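Local atomic coordinates of enoyl-CoA hydratase subunit II (Geobacillus kaustophilus, PDB entry 2EJ5), a protein that probably hydrates the double bond of enoyl-CoA thioesters as a member of the enoyl-CoA hydratase/isomerase family, with a likely role in phenylacetic acid catabolism. Residues 179-182 with 183-186; 188-191 with 192-196. One frame throughout, in Å; residues are numbered along the deposited sequence.

Interaction 1: 179-182 with 183-186; sequences VIPL and SDWE
Ile180 meets the six-membered ring of Trp185 at its rim: CB of Ile180 lies 3.8 Å from CE3 of Trp185, close to the ring plane, and the two side chains cross at about a right angle. The branches of Ile180 split the work. CD1 reaches CZ3 of the ring, while CG2 turns back to the chain and sits 3.9 Å from CA of Trp185. With CG anti to the backbone N (chi1 178°), the indole brings the edge of its six-membered ring up to Ile180 at the end of strand 178-180; it also touches Ser122 and Asn102.

Two i to i+3 backbone bonds close the tight turn that joins this edge strand of the six-stranded sheet to helix 185-197. N of Asp184 gives a bent bond to O of Pro181 (3.1 Å, 138° at the hydrogen), and N of Trp185 a long but straighter one to O of Leu182 (3.3 Å). N of Leu182 bonds to the carboxylate of Glu123, just after strand 118-122. An alanine in place of Trp185 would probably leave CB and CD1 of Ile180 without their aromatic neighbour and open a gap beside Ser122. The contact is thus apolar on its buried side, with main-chain bonds fixing the turn.

Interaction 2: 188-191 with 192-196; sequences EVKQ and FAERL
Lys190 and Glu194, one helical turn apart, run side by side and point the same way. The lysine's CG is set between its backbone N and carbonyl carbon (chi1 77°), and a bend at chi3 carries the chain along the glutamate, so that CE of Lys190 lies 3.8 Å from both OE1 and OE2 of Glu194. The ammonium itself stays further off, NZ of Lys190 being 4.4 Å from OE2 of Glu194: the charges probably attract, but no salt bridge forms. The glutamate's CG also packs over the turn before it, 3.2 Å from O of Lys190.

Phe192 leaves the helix in another direction. Its CB rests 3.4 Å from O of Glu188, and with CG anti to the backbone N (chi1 -171°) the ring swings away from residues 188-191 to meet Phe118 edge-to-face and Leu161 of the second subunit. Ala193 packs on Val13 and Val52, its small side chain consistent with a close approach of helix and sheet.

Beneath the side chains run successive i to i+4 bonds. The one from N of Ala193 to O of Val189, 3.0 Å, is almost straight at 177°; N of Arg195 bonds to O of Gln191, and the pattern goes on with N of Leu196 to O of Phe192. This is a regular amphipathic alpha-helix, with Val189, Phe192, Ala193 and Leu196 laid on the beta-sheet of the crotonase fold.

How the interactions relate
Interaction 1 comes first along the chain and interaction 2 follows in series, their centres 12 Å apart on the same side of the chain's centre. Helix 185-197 serves both: 179-186 leads from strand 178-180, the outermost strand of the six-stranded sheet at that end, into the helix, and 188-196 makes up most of its remaining length. They touch directly, CG2 of Ile180 packing 3.8 Å from CB of Glu188. From the edge strand the helix runs back across the sheet, reaching strands 118-122, 97-101, 50-55 and 13-18, and its later part also meets the second subunit, so together the two contacts connect a sheet edge to a subunit interface.

Interaction 1: 179-182 with 183-186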
loop_
_atom_site.group_PDB
_atom_site.type_symbol
_atom_site.label_atom_id
_atom_site.label_comp_id
_atom_site.label_asym_id
_atom_site.label_seq_id
_atom_site.Cartn_x
_atom_site.Cartn_y
_atom_site.Cartn_z
ATOM N N VAL A 179 -1.391 -14.156 16.219
ATOM C CA VAL A 179 -0.336 -14.862 16.903
ATOM C C VAL A 179 -1.017 -15.786 17.912
ATOM O O VAL A 179 -1.859 -15.343 18.720
ATOM C CB VAL A 179 0.612 -13.893 17.584
ATOM C CG1 VAL A 179 1.742 -14.630 18.300
ATOM C CG2 VAL A 179 1.197 -12.926 16.527
ATOM N N ILE A 180 -0.652 -17.061 17.846
ATOM C CA ILE A 180 -1.316 -18.104 18.622
ATOM C C ILE A 180 -0.361 -18.667 19.680
ATOM O O ILE A 180 0.798 -18.972 19.377
ATOM C CB ILE A 180 -1.891 -19.193 17.680
ATOM C CG1 ILE A 180 -2.832 -18.521 16.629
ATOM C CG2 ILE A 180 -2.628 -20.276 18.511
ATOM C CD1 ILE A 180 -3.361 -19.415 15.526
ATOM N N PRO A 181 -0.823 -18.744 20.951
ATOM C CA PRO A 181 -0.008 -19.387 21.983
ATOM C C PRO A 181 0.318 -20.827 21.676
ATOM O O PRO A 181 -0.476 -21.537 21.045
ATOM C CB PRO A 181 -0.883 -19.262 23.253
ATOM C CG PRO A 181 -1.686 -17.963 22.983
ATOM C CD PRO A 181 -2.067 -18.185 21.511
ATOM N N LEU A 182 1.485 -21.276 22.109
ATOM C CA LEU A 182 1.886 -22.659 21.820
ATOM C C LEU A 182 0.904 -23.770 22.273
ATOM O O LEU A 182 0.637 -24.708 21.526
ATOM C CB LEU A 182 3.287 -22.953 22.348
ATOM C CG LEU A 182 3.846 -24.318 21.934
ATOM C CD1 LEU A 182 3.662 -24.548 20.396
ATOM C CD2 LEU A 182 5.329 -24.454 22.326
ATOM N N SER A 183 0.380 -23.694 23.484
ATOM C CA SER A 183 -0.546 -24.752 23.923
ATOM C C SER A 183 -1.814 -24.831 23.054
ATOM O O SER A 183 -2.451 -25.882 22.976
ATOM C CB SER A 183 -0.936 -24.537 25.386
ATOM O OG SER A 183 -1.587 -23.303 25.532
ATOM N N ASP A 184 -2.166 -23.708 22.420
ATOM C CA ASP A 184 -3.421 -23.525 21.661
ATOM C C ASP A 184 -3.256 -23.807 20.165
ATOM O O ASP A 184 -4.220 -23.804 19.408
ATOM C CB ASP A 184 -3.893 -22.088 21.812
ATOM C CG ASP A 184 -4.416 -21.790 23.209
ATOM O OD1 ASP A 184 -4.545 -22.745 24.012
ATOM O OD2 ASP A 184 -4.702 -20.611 23.491
ATOM N N TRP A 185 -2.021 -24.050 19.768
ATOM C CA TRP A 185 -1.626 -24.045 18.377
ATOM C C TRP A 185 -2.442 -24.996 17.514
ATOM O O TRP A 185 -3.127 -24.546 16.581
ATOM C CB TRP A 185 -0.133 -24.371 18.264
ATOM C CG TRP A 185 0.350 -24.427 16.839
ATOM C CD1 TRP A 185 0.808 -25.532 16.147
ATOM C CD2 TRP A 185 0.398 -23.326 15.918
ATOM N NE1 TRP A 185 1.149 -25.171 14.849
ATOM C CE2 TRP A 185 0.896 -23.827 14.687
ATOM C CE3 TRP A 185 0.082 -21.959 16.020
ATOM C CZ2 TRP A 185 1.090 -23.007 13.581
ATOM C CZ3 TRP A 185 0.255 -21.155 14.904
ATOM C CH2 TRP A 185 0.765 -21.679 13.711
ATOM N N GLU A 186 -2.395 -26.303 17.814
ATOM C CA GLU A 186 -3.029 -27.265 16.906
ATOM C C GLU A 186 -4.543 -26.996 16.763
ATOM O O GLU A 186 -5.102 -27.071 15.670
ATOM C CB GLU A 186 -2.765 -28.736 17.311
ATOM C CG GLU A 186 -1.307 -29.121 17.607
ATOM C CD GLU A 186 -0.441 -29.328 16.345
ATOM O OE1 GLU A 186 -0.991 -29.360 15.214
ATOM O OE2 GLU A 186 0.803 -29.472 16.494
#

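Interaction 2: 188-191 with 192-196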
loop_
_atom_site.group_PDB
_atom_site.type_symbol
_atom_site.label_atom_id
_atom_site.label_comp_id
_atom_site.label_asym_id
_atom_site.label_seq_id
_atom_site.Cartn_x
_atom_site.Cartn_y
_atom_site.Cartn_z
ATOM N N GLU A 188 -6.342 -24.108 17.393
ATOM C CA GLU A 188 -6.722 -22.828 16.763
ATOM C C GLU A 188 -6.497 -22.818 15.266
ATOM O O GLU A 188 -7.299 -22.221 14.522
ATOM C CB GLU A 188 -5.987 -21.660 17.387
ATOM C CG GLU A 188 -6.324 -21.472 18.812
ATOM C CD GLU A 188 -7.321 -20.381 19.020
ATOM O OE1 GLU A 188 -8.324 -20.290 18.244
ATOM O OE2 GLU A 188 -7.081 -19.609 19.979
ATOM N N VAL A 189 -5.389 -23.433 14.828
ATOM C CA VAL A 189 -5.146 -23.635 13.405
ATOM C C VAL A 189 -6.270 -24.462 12.771
ATOM O O VAL A 189 -6.860 -24.048 11.771
ATOM C CB VAL A 189 -3.751 -24.290 13.134
ATOM C CG1 VAL A 189 -3.612 -24.664 11.692
ATOM C CG2 VAL A 189 -2.638 -23.336 13.562
ATOM N N LYS A 190 -6.573 -25.632 13.338
ATOM C CA LYS A 190 -7.668 -26.414 12.773
ATOM C C LYS A 190 -8.995 -25.664 12.748
ATOM O O LYS A 190 -9.698 -25.743 11.769
ATOM C CB LYS A 190 -7.790 -27.859 13.344
ATOM C CG LYS A 190 -8.389 -28.046 14.687
ATOM C CD LYS A 190 -8.759 -29.565 14.970
ATOM C CE LYS A 190 -10.141 -29.969 14.455
ATOM N NZ LYS A 190 -10.550 -31.312 15.011
ATOM N N GLN A 191 -9.336 -24.928 13.797
ATOM C CA GLN A 191 -10.629 -24.236 13.797
ATOM C C GLN A 191 -10.684 -23.117 12.724
ATOM O O GLN A 191 -11.721 -22.893 12.104
ATOM C CB GLN A 191 -10.914 -23.624 15.184
ATOM C CG GLN A 191 -11.099 -24.663 16.321
ATOM C CD GLN A 191 -11.720 -24.038 17.567
ATOM O OE1 GLN A 191 -11.811 -24.680 18.632
ATOM N NE2 GLN A 191 -12.152 -22.782 17.446
ATOM N N PHE A 192 -9.560 -22.417 12.529
ATOM C CA PHE A 192 -9.489 -21.332 11.516
ATOM C C PHE A 192 -9.661 -21.932 10.120
ATOM O O PHE A 192 -10.466 -21.457 9.329
ATOM C CB PHE A 192 -8.146 -20.564 11.655
ATOM C CG PHE A 192 -8.070 -19.300 10.816
ATOM C CD1 PHE A 192 -8.609 -18.112 11.286
ATOM C CD2 PHE A 192 -7.437 -19.310 9.572
ATOM C CE1 PHE A 192 -8.538 -16.941 10.519
ATOM C CE2 PHE A 192 -7.369 -18.149 8.780
ATOM C CZ PHE A 192 -7.913 -16.968 9.254
ATOM N N ALA A 193 -8.919 -23.006 9.829
ATOM C CA ALA A 193 -9.048 -23.700 8.553
ATOM C C ALA A 193 -10.444 -24.291 8.344
ATOM O O ALA A 193 -11.022 -24.152 7.267
ATOM C CB ALA A 193 -7.964 -24.771 8.393
ATOM N N GLU A 194 -11.023 -24.908 9.375
ATOM C CA GLU A 194 -12.358 -25.440 9.198
ATOM C C GLU A 194 -13.354 -24.346 9.040
ATOM O O GLU A 194 -14.243 -24.456 8.227
ATOM C CB GLU A 194 -12.725 -26.423 10.311
ATOM C CG GLU A 194 -11.749 -27.628 10.249
ATOM C CD GLU A 194 -12.086 -28.746 11.212
ATOM O OE1 GLU A 194 -12.835 -28.494 12.199
ATOM O OE2 GLU A 194 -11.556 -29.861 10.973
ATOM N N ARG A 195 -13.159 -23.241 9.747
ATOM C CA ARG A 195 -14.051 -22.113 9.577
ATOM C C ARG A 195 -14.044 -21.597 8.128
ATOM O O ARG A 195 -15.095 -21.319 7.582
ATOM C CB ARG A 195 -13.693 -21.006 10.561
ATOM C CG ARG A 195 -14.205 -19.681 10.151
ATOM C CD ARG A 195 -13.765 -18.590 11.118
ATOM N NE ARG A 195 -14.505 -17.357 10.842
ATOM C CZ ARG A 195 -14.147 -16.147 11.270
ATOM N NH1 ARG A 195 -13.041 -15.986 12.002
ATOM N NH2 ARG A 195 -14.896 -15.098 10.964
ATOM N N LEU A 196 -12.863 -21.481 7.503
ATOM C CA LEU A 196 -12.790 -21.081 6.077
ATOM C C LEU A 196 -13.385 -22.141 5.157
ATOM O O LEU A 196 -14.091 -21.811 4.180
ATOM C CB LEU A 196 -11.343 -20.860 5.672
ATOM C CG LEU A 196 -10.721 -19.547 6.174
ATOM C CD1 LEU A 196 -9.214 -19.655 6.089
ATOM C CD2 LEU A 196 -11.215 -18.426 5.271
#